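Local coordinates for protein C2 toxin component I (PDB 2J3Z) that is the enzymatic component of the binary C2 toxin, an ADP-ribosyltransferase whose target is probably actin of the host cell, at residues A[113-118]-A[126-131]; A[161-166]-A[206-211]; A[399-404]-A[422-427]. The protein carries 1 engineered substitution. One frame throughout, in Å; residues are numbered along the deposited sequence.

Contact 1: A[113-118]-A[126-131]; sequences FSIRDV and DETLDK
At the edge of the Phe-113 ring, near its plane, lies the methyl CG2 of Thr-128, 4.2 Å from Phe-113 CE1; CB of Lys-131 comes obliquely to CZ of Phe-113 at 4.0 Å. This is loop-on-helix packing: the loop 113-118 rests on the first turns of helix 126-136, in the N-terminal ADP-ribosyltransferase-like part of the toxin. Thr-128 and Lys-131, three residues apart, fall on the same side of the helix and together form the seat for the aromatic ring. The ring is brought there by a first torsion of 52°, which sets CG between the backbone N and the carbonyl carbon of Phe-113.

Thr-128 is the pivot, because its two branches do different work. Its methyl presses against the loop backbone, with Thr-128 CG2 3.5 Å from Ile-115 O, and also comes within 4.3 Å of CG2 of Ile-115. The side chain of Ile-115 continues onto Pro-106 and Ile-124, and lies about 4 Å from a bound cobalt ion. The hydroxyl of Thr-128 is hydrogen-bonded to Ser-125 OG just before the segment. No direct hydrogen bond crosses the contact; instead one water donates to Ile-115 O at 2.6 Å and is hydrogen-bonded to Thr-128 OG1 at 2.9 Å.

Contact 2: A[161-166]-A[206-211]; sequences PVIVKT and KDYILI
Ile-163 and Tyr-208 meet on one side of a pair of parallel strands, and Ile-211 sits on the other; these three residues give up the most surface to the pairing. CD1 of Ile-163 comes within 3.6 Å of Tyr-208 CG, and CG1 of Ile-163 lies 3.7 Å from Tyr-208 CD1, an approach that is neither squarely over the face nor at the edge. The first torsion of Ile-163, -62°, divides its branches: CG1 sits beside the backbone N and carries CD1 toward the tyrosine, whereas CG2 of Ile-163 is swung toward Leu-210 and touches Leu-210 CD1 at 3.9 Å. One isoleucine therefore bridges two residues of the neighbouring strand. Tyr-208 also forms a cation-pi pair with Arg-116.

On the face bearing Val-162 and Ile-209, CD1 of Ile-211 reaches back to CG2 of Val-162 at 3.9 Å and lies more distantly from Val-164. Leu-129 and Val-132 of helix 126-136 pack on Ile-209, and Ile-136 of that helix on Ile-211, so this face is part of a buried core.

The backbones of Ile-163 and Ile-211 carry much of the polar link. Ile-163 N donates to Ile-209 O at 2.8 Å and Ile-163 O receives Ile-211 N at 2.7 Å, while Ile-211 O in turn accepts from Lys-165 N. Ile-209 N closes the series on Pro-161 O. Ile-163 thus bonds to the two residues flanking its partner Leu-210, the pattern of parallel pairing, in which alternate residues carry the bonds. Strands 162-168 and 206-216 are neighbours in the mixed sheet of the N-terminal half, consistent with the ADP-ribosyltransferase fold.

Contact 3: A[399-404]-A[422-427]; sequences KIFRIT and DAEGIQ
A classic beta bulge interrupts the hairpin of strands 397-411 and 414-426: Phe-401 and Arg-402 both face Asp-422, so the register slips by one residue. Asp-422 O receives Phe-401 N at 2.8 Å and, weakly, Arg-402 N, while Asp-422 N returns a bond to Arg-402 O. Beyond the bulge, Lys-399 and Glu-424 form a hydrogen-bonded pair, and CB of Lys-399 lies alongside CD1 of Ile-426 at 3.7 Å.

The side chains make Asp-422 the focus. Asp-422 CB sits over one face of the Phe-401 ring, 3.8 Å from its centroid, in a CH-pi contact offset toward the rim. The Arg-402 chain, bent at chi3 (72°), runs beside the aspartate and presents two nitrogens side-on to a single oxygen. Arg-402 NE is 2.8 Å from Asp-422 OD2, and Arg-402 NH2 is 2.9 Å from Asp-422 OD2. That oxygen lies close to the guanidinium plane, although the two flat groups are turned 42° apart. Both nitrogens come from the same face of the carboxylate, NE on the anti side and NH2 on the syn side.

Outside the pair, Arg-366 forms a salt bridge with Asp-422 OD1. Flanked by two arginines in a buried setting, the Asp-422 carboxylate is probably held ionised, while Arg-402 NH1 and NH2, donating to the backbone oxygens of Glu-108 and Thr-142, link the hairpin to the N-terminal half.

Contacts 1 and 2 belong to one neighbourhood in the N-terminal half: Ile-115 packs on Pro-161 and Ile-209, and Arg-116 NH1 probably bonds to Asp-207 O, so the loop 113-118 lies against the strand pair. Contact 2 is the buried one, knit by main-chain bonds and branched aliphatic side chains. Contact 1, partly buried and with exposed residues at its margin, relies on thin apolar touching and a water. Contact 3, also partly buried, lies in the C-terminal half, touches neither of the others and is nearer the centre of the chain; its strands run antiparallel, with a charged side-chain pair added to the backbone pairing.

Contact 1: A[113-118]-A[126-131]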
loop_
_atom_site.group_PDB
_atom_site.type_symbol
_atom_site.label_atom_id
_atom_site.label_comp_id
_atom_site.label_asym_id
_atom_site.label_seq_id
_atom_site.Cartn_x
_atom_site.Cartn_y
_atom_site.Cartn_z
ATOM N N PHE A 113 12.631 13.778 3.372
ATOM C CA PHE A 113 13.346 14.986 3.759
ATOM C C PHE A 113 12.519 15.785 4.773
ATOM O O PHE A 113 11.301 15.616 4.854
ATOM C CB PHE A 113 13.687 15.839 2.522
ATOM C CG PHE A 113 12.501 16.121 1.629
ATOM C CD1 PHE A 113 11.702 17.254 1.836
ATOM C CD2 PHE A 113 12.175 15.252 0.572
ATOM C CE1 PHE A 113 10.597 17.511 1.009
ATOM C CE2 PHE A 113 11.061 15.512 -0.267
ATOM C CZ PHE A 113 10.274 16.638 -0.036
ATOM N N SER A 114 13.193 16.652 5.532
ATOM C CA SER A 114 12.550 17.532 6.517
ATOM C C SER A 114 11.693 18.544 5.811
ATOM O O SER A 114 12.162 19.228 4.878
ATOM C CB SER A 114 13.592 18.348 7.289
ATOM O OG SER A 114 14.784 17.624 7.478
ATOM N N ILE A 115 10.454 18.668 6.266
ATOM C CA ILE A 115 9.571 19.678 5.705
ATOM C C ILE A 115 9.894 21.004 6.374
ATOM O O ILE A 115 10.203 22.001 5.691
ATOM C CB ILE A 115 8.083 19.245 5.775
ATOM C CG1 ILE A 115 7.845 18.110 4.770
ATOM C CG2 ILE A 115 7.143 20.421 5.490
ATOM C CD1 ILE A 115 6.576 17.355 4.967
ATOM N N ARG A 116 9.867 21.003 7.703
ATOM C CA ARG A 116 10.158 22.220 8.456
ATOM C C ARG A 116 11.652 22.377 8.708
ATOM O O ARG A 116 12.410 21.406 8.652
ATOM C CB ARG A 116 9.342 22.287 9.758
ATOM C CG ARG A 116 7.845 22.458 9.507
ATOM C CD ARG A 116 7.055 23.002 10.694
ATOM N NE ARG A 116 6.623 21.933 11.590
ATOM C CZ ARG A 116 5.364 21.592 11.859
ATOM N NH1 ARG A 116 4.335 22.234 11.329
ATOM N NH2 ARG A 116 5.135 20.587 12.691
ATOM N N ASP A 117 12.079 23.610 8.967
ATOM C CA ASP A 117 13.456 23.865 9.372
ATOM C C ASP A 117 13.846 22.912 10.510
ATOM O O ASP A 117 13.075 22.632 11.431
ATOM C CB ASP A 117 13.661 25.333 9.770
ATOM C CG ASP A 117 13.085 25.653 11.134
ATOM O OD1 ASP A 117 11.847 25.617 11.313
ATOM O OD2 ASP A 117 13.898 25.937 12.028
ATOM N N VAL A 118 15.057 22.396 10.411
ATOM C CA VAL A 118 15.563 21.403 11.358
ATOM C C VAL A 118 15.633 21.926 12.811
ATOM O O VAL A 118 15.194 21.238 13.738
ATOM C CB VAL A 118 16.922 20.830 10.826
ATOM C CG1 VAL A 118 17.790 20.233 11.943
ATOM C CG2 VAL A 118 16.651 19.806 9.684
ATOM N N ASP A 126 9.878 27.816 0.340
ATOM C CA ASP A 126 9.186 27.643 -0.940
ATOM C C ASP A 126 9.768 26.489 -1.729
ATOM O O ASP A 126 9.004 25.709 -2.306
ATOM C CB ASP A 126 9.237 28.926 -1.761
ATOM C CG ASP A 126 8.535 30.074 -1.069
ATOM O OD1 ASP A 126 8.943 31.224 -1.307
ATOM O OD2 ASP A 126 7.590 29.834 -0.276
ATOM N N GLU A 127 11.103 26.388 -1.749
ATOM C CA GLU A 127 11.805 25.243 -2.329
ATOM C C GLU A 127 11.266 23.920 -1.822
ATOM O O GLU A 127 10.980 23.024 -2.627
ATOM C CB GLU A 127 13.288 25.312 -2.016
ATOM C CG GLU A 127 14.167 25.567 -3.208
ATOM C CD GLU A 127 15.634 25.588 -2.821
ATOM O OE1 GLU A 127 16.308 26.609 -3.132
ATOM O OE2 GLU A 127 16.101 24.593 -2.196
ATOM N N THR A 128 11.103 23.807 -0.498
ATOM C CA THR A 128 10.509 22.606 0.114
ATOM C C THR A 128 9.085 22.409 -0.385
ATOM O O THR A 128 8.686 21.268 -0.678
ATOM C CB THR A 128 10.543 22.642 1.654
ATOM O OG1 THR A 128 11.905 22.618 2.074
ATOM C CG2 THR A 128 9.857 21.446 2.259
ATOM N N LEU A 129 8.326 23.501 -0.504
ATOM C CA LEU A 129 6.959 23.371 -1.004
ATOM C C LEU A 129 6.977 22.752 -2.409
ATOM O O LEU A 129 6.302 21.754 -2.631
ATOM C CB LEU A 129 6.188 24.699 -0.975
ATOM C CG LEU A 129 4.705 24.555 -1.379
ATOM C CD1 LEU A 129 3.944 23.543 -0.487
ATOM C CD2 LEU A 129 3.996 25.885 -1.349
ATOM N N ASP A 130 7.775 23.333 -3.316
ATOM C CA ASP A 130 7.942 22.832 -4.683
ATOM C C ASP A 130 8.360 21.373 -4.709
ATOM O O ASP A 130 7.810 20.593 -5.483
ATOM C CB ASP A 130 8.964 23.652 -5.486
ATOM C CG ASP A 130 9.110 23.143 -6.939
ATOM O OD1 ASP A 130 8.135 23.271 -7.737
ATOM O OD2 ASP A 130 10.188 22.610 -7.285
ATOM N N LYS A 131 9.316 21.001 -3.862
ATOM C CA LYS A 131 9.726 19.611 -3.764
ATOM C C LYS A 131 8.596 18.701 -3.321
ATOM O O LYS A 131 8.512 17.568 -3.831
ATOM C CB LYS A 131 10.943 19.421 -2.847
ATOM C CG LYS A 131 12.300 19.551 -3.552
ATOM C CD LYS A 131 13.496 19.443 -2.586
ATOM C CE LYS A 131 13.755 20.783 -1.859
ATOM N NZ LYS A 131 15.026 20.898 -1.037
HETATM O O HOH W 1 11.544 23.935 4.600
#

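Contact 2: A[161-166]-A[206-211]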
loop_
_atom_site.group_PDB
_atom_site.type_symbol
_atom_site.label_atom_id
_atom_site.label_comp_id
_atom_site.label_asym_id
_atom_site.label_seq_id
_atom_site.Cartn_x
_atom_site.Cartn_y
_atom_site.Cartn_z
ATOM N N PRO A 161 3.978 18.193 10.015
ATOM C CA PRO A 161 4.121 19.409 9.156
ATOM C C PRO A 161 3.174 19.452 7.950
ATOM O O PRO A 161 3.314 20.272 7.022
ATOM C CB PRO A 161 5.581 19.333 8.687
ATOM C CG PRO A 161 5.923 17.892 8.705
ATOM C CD PRO A 161 4.999 17.176 9.683
ATOM N N VAL A 162 2.192 18.571 7.989
ATOM C CA VAL A 162 1.338 18.337 6.864
ATOM C C VAL A 162 -0.069 18.262 7.405
ATOM O O VAL A 162 -0.290 17.668 8.478
ATOM C CB VAL A 162 1.840 17.034 6.138
ATOM C CG1 VAL A 162 0.827 15.911 6.136
ATOM C CG2 VAL A 162 2.435 17.359 4.730
ATOM N N ILE A 163 -1.007 18.908 6.703
ATOM C CA ILE A 163 -2.436 18.821 7.027
ATOM C C ILE A 163 -3.166 18.356 5.796
ATOM O O ILE A 163 -3.173 19.056 4.768
ATOM C CB ILE A 163 -3.069 20.169 7.504
ATOM C CG1 ILE A 163 -2.438 20.677 8.794
ATOM C CG2 ILE A 163 -4.582 20.031 7.715
ATOM C CD1 ILE A 163 -2.707 22.148 9.003
ATOM N N VAL A 164 -3.781 17.181 5.910
ATOM C CA VAL A 164 -4.432 16.570 4.767
ATOM C C VAL A 164 -5.939 16.603 4.932
ATOM O O VAL A 164 -6.508 15.785 5.681
ATOM C CB VAL A 164 -3.944 15.116 4.498
ATOM C CG1 VAL A 164 -4.364 14.687 3.101
ATOM C CG2 VAL A 164 -2.441 15.025 4.627
ATOM N N LYS A 165 -6.563 17.533 4.209
ATOM C CA LYS A 165 -8.001 17.741 4.270
ATOM C C LYS A 165 -8.734 17.044 3.130
ATOM O O LYS A 165 -8.353 17.162 1.942
ATOM C CB LYS A 165 -8.311 19.220 4.251
ATOM C CG LYS A 165 -9.747 19.571 4.614
ATOM C CD LYS A 165 -9.958 21.056 4.292
ATOM C CE LYS A 165 -11.324 21.543 4.711
ATOM N NZ LYS A 165 -11.269 23.032 4.866
ATOM N N THR A 166 -9.787 16.325 3.496
ATOM C CA THR A 166 -10.543 15.518 2.549
ATOM C C THR A 166 -12.021 15.395 2.934
ATOM O O THR A 166 -12.460 15.909 3.991
ATOM C CB THR A 166 -9.885 14.107 2.356
ATOM O OG1 THR A 166 -10.456 13.455 1.222
ATOM C CG2 THR A 166 -10.053 13.219 3.590
ATOM N N LYS A 206 3.337 28.513 13.365
ATOM C CA LYS A 206 3.877 27.300 12.744
ATOM C C LYS A 206 3.391 27.072 11.322
ATOM O O LYS A 206 2.199 27.213 11.040
ATOM C CB LYS A 206 3.539 26.066 13.580
ATOM C CG LYS A 206 4.654 25.630 14.508
ATOM C CD LYS A 206 4.391 24.239 15.072
ATOM C CE LYS A 206 5.699 23.548 15.422
ATOM N NZ LYS A 206 6.584 24.334 16.332
ATOM N N ASP A 207 4.314 26.701 10.435
ATOM C CA ASP A 207 3.983 26.428 9.029
ATOM C C ASP A 207 3.539 24.999 8.790
ATOM O O ASP A 207 4.133 24.052 9.338
ATOM C CB ASP A 207 5.154 26.734 8.098
ATOM C CG ASP A 207 5.377 28.191 7.929
ATOM O OD1 ASP A 207 4.552 28.974 8.435
ATOM O OD2 ASP A 207 6.375 28.560 7.282
ATOM N N TYR A 208 2.491 24.856 7.976
ATOM C CA TYR A 208 2.091 23.544 7.510
ATOM C C TYR A 208 1.898 23.564 6.013
ATOM O O TYR A 208 1.643 24.613 5.419
ATOM C CB TYR A 208 0.803 23.048 8.155
ATOM C CG TYR A 208 0.761 23.019 9.666
ATOM C CD1 TYR A 208 0.699 21.799 10.345
ATOM C CD2 TYR A 208 0.697 24.201 10.412
ATOM C CE1 TYR A 208 0.633 21.759 11.723
ATOM C CE2 TYR A 208 0.631 24.170 11.798
ATOM C CZ TYR A 208 0.600 22.948 12.442
ATOM O OH TYR A 208 0.533 22.890 13.817
ATOM N N ILE A 209 2.070 22.395 5.410
ATOM C CA ILE A 209 1.611 22.173 4.040
ATOM C C ILE A 209 0.155 21.693 4.141
ATOM O O ILE A 209 -0.123 20.595 4.651
ATOM C CB ILE A 209 2.509 21.171 3.261
ATOM C CG1 ILE A 209 3.919 21.752 3.134
ATOM C CG2 ILE A 209 1.914 20.888 1.873
ATOM C CD1 ILE A 209 4.936 20.821 2.542
ATOM N N LEU A 210 -0.760 22.548 3.694
ATOM C CA LEU A 210 -2.173 22.195 3.639
ATOM C C LEU A 210 -2.412 21.487 2.324
ATOM O O LEU A 210 -2.213 22.050 1.253
ATOM C CB LEU A 210 -3.077 23.430 3.773
ATOM C CG LEU A 210 -4.604 23.283 3.600
ATOM C CD1 LEU A 210 -5.207 22.382 4.693
ATOM C CD2 LEU A 210 -5.265 24.657 3.588
ATOM N N ILE A 211 -2.811 20.234 2.420
ATOM C CA ILE A 211 -3.112 19.453 1.242
ATOM C C ILE A 211 -4.626 19.222 1.148
ATOM O O ILE A 211 -5.278 18.887 2.127
ATOM C CB ILE A 211 -2.324 18.142 1.253
ATOM C CG1 ILE A 211 -0.827 18.441 1.379
ATOM C CG2 ILE A 211 -2.611 17.324 0.007
ATOM C CD1 ILE A 211 -0.002 17.221 1.702
#

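Contact 3: A[399-404]-A[422-427]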
loop_
_atom_site.group_PDB
_atom_site.type_symbol
_atom_site.label_atom_id
_atom_site.label_comp_id
_atom_site.label_asym_id
_atom_site.label_seq_id
_atom_site.Cartn_x
_atom_site.Cartn_y
_atom_site.Cartn_z
ATOM N N LYS A 399 9.031 2.410 -11.206
ATOM C CA LYS A 399 9.451 3.715 -10.638
ATOM C C LYS A 399 8.935 3.887 -9.226
ATOM O O LYS A 399 7.737 4.030 -9.032
ATOM C CB LYS A 399 9.025 4.915 -11.484
ATOM C CG LYS A 399 9.579 6.231 -10.938
ATOM C CD LYS A 399 9.491 7.349 -11.949
ATOM C CE LYS A 399 9.808 8.731 -11.325
ATOM N NZ LYS A 399 11.277 8.917 -11.037
ATOM N N ILE A 400 9.856 3.909 -8.267
ATOM C CA ILE A 400 9.535 3.867 -6.821
ATOM C C ILE A 400 9.052 5.238 -6.345
ATOM O O ILE A 400 9.708 6.243 -6.602
ATOM C CB ILE A 400 10.760 3.388 -5.972
ATOM C CG1 ILE A 400 11.238 1.997 -6.415
ATOM C CG2 ILE A 400 10.447 3.402 -4.465
ATOM C CD1 ILE A 400 12.606 1.582 -5.761
ATOM N N PHE A 401 7.893 5.290 -5.703
ATOM C CA PHE A 401 7.401 6.558 -5.145
ATOM C C PHE A 401 7.276 6.545 -3.596
ATOM O O PHE A 401 7.150 7.602 -2.988
ATOM C CB PHE A 401 6.115 7.047 -5.840
ATOM C CG PHE A 401 4.907 6.140 -5.659
ATOM C CD1 PHE A 401 3.931 6.431 -4.700
ATOM C CD2 PHE A 401 4.725 5.014 -6.477
ATOM C CE1 PHE A 401 2.823 5.612 -4.532
ATOM C CE2 PHE A 401 3.614 4.167 -6.323
ATOM C CZ PHE A 401 2.654 4.479 -5.344
ATOM N N ARG A 402 7.337 5.376 -2.968
ATOM C CA ARG A 402 7.206 5.297 -1.507
ATOM C C ARG A 402 7.736 3.976 -0.977
ATOM O O ARG A 402 7.506 2.939 -1.595
ATOM C CB ARG A 402 5.731 5.460 -1.063
ATOM C CG ARG A 402 5.517 5.425 0.441
ATOM C CD ARG A 402 4.076 5.696 0.818
ATOM N NE ARG A 402 3.218 4.565 0.487
ATOM C CZ ARG A 402 1.932 4.481 0.789
ATOM N NH1 ARG A 402 1.336 5.474 1.437
ATOM N NH2 ARG A 402 1.246 3.393 0.451
ATOM N N ILE A 403 8.430 4.018 0.162
ATOM C CA ILE A 403 8.998 2.816 0.781
ATOM C C ILE A 403 8.614 2.740 2.262
ATOM O O ILE A 403 8.968 3.622 3.049
ATOM C CB ILE A 403 10.549 2.698 0.589
ATOM C CG1 ILE A 403 10.901 2.657 -0.894
ATOM C CG2 ILE A 403 11.082 1.456 1.280
ATOM C CD1 ILE A 403 12.305 3.084 -1.260
ATOM N N THR A 404 7.884 1.682 2.610
ATOM C CA THR A 404 7.277 1.568 3.909
ATOM C C THR A 404 7.768 0.305 4.607
ATOM O O THR A 404 7.510 -0.818 4.120
ATOM C CB THR A 404 5.705 1.541 3.837
ATOM O OG1 THR A 404 5.221 2.773 3.272
ATOM C CG2 THR A 404 5.078 1.302 5.254
ATOM N N ASP A 422 6.457 0.791 -2.935
ATOM C CA ASP A 422 5.481 1.304 -3.867
ATOM C C ASP A 422 6.124 1.828 -5.141
ATOM O O ASP A 422 6.922 2.774 -5.103
ATOM C CB ASP A 422 4.657 2.410 -3.208
ATOM C CG ASP A 422 3.556 1.852 -2.337
ATOM O OD1 ASP A 422 2.830 0.967 -2.839
ATOM O OD2 ASP A 422 3.412 2.290 -1.173
ATOM N N ALA A 423 5.756 1.213 -6.270
ATOM C CA ALA A 423 6.224 1.663 -7.566
ATOM C C ALA A 423 5.119 1.545 -8.603
ATOM O O ALA A 423 4.200 0.710 -8.472
ATOM C CB ALA A 423 7.494 0.862 -8.029
ATOM N N GLU A 424 5.244 2.411 -9.602
ATOM C CA GLU A 424 4.496 2.362 -10.840
ATOM C C GLU A 424 5.231 1.582 -11.924
ATOM O O GLU A 424 6.403 1.861 -12.211
ATOM C CB GLU A 424 4.338 3.767 -11.376
ATOM C CG GLU A 424 3.449 4.654 -10.539
ATOM C CD GLU A 424 3.239 5.991 -11.213
ATOM O OE1 GLU A 424 2.967 6.044 -12.444
ATOM O OE2 GLU A 424 3.364 6.989 -10.497
ATOM N N GLY A 425 4.534 0.619 -12.529
ATOM C CA GLY A 425 5.031 -0.074 -13.704
ATOM C C GLY A 425 4.991 0.893 -14.861
ATOM O O GLY A 425 3.932 1.429 -15.158
ATOM N N ILE A 426 6.145 1.128 -15.491
ATOM C CA ILE A 426 6.292 2.067 -16.634
ATOM C C ILE A 426 6.901 1.314 -17.819
ATOM O O ILE A 426 7.888 0.577 -17.646
ATOM C CB ILE A 426 7.220 3.269 -16.311
ATOM C CG1 ILE A 426 6.769 4.006 -15.039
ATOM C CG2 ILE A 426 7.241 4.242 -17.466
ATOM C CD1 ILE A 426 7.501 5.337 -14.774
ATOM N N GLN A 427 6.325 1.485 -19.008
ATOM C CA GLN A 427 6.827 0.799 -20.206
ATOM C C GLN A 427 7.157 1.779 -21.344
ATOM O O GLN A 427 6.294 2.199 -22.113
ATOM C CB GLN A 427 5.864 -0.325 -20.655
ATOM C CG GLN A 427 5.575 -1.419 -19.568
ATOM C CD GLN A 427 4.369 -2.325 -19.889
ATOM O OE1 GLN A 427 3.481 -1.942 -20.637
ATOM N NE2 GLN A 427 4.352 -3.527 -19.320
HETATM O O HOH W 2 5.278 1.866 0.566
#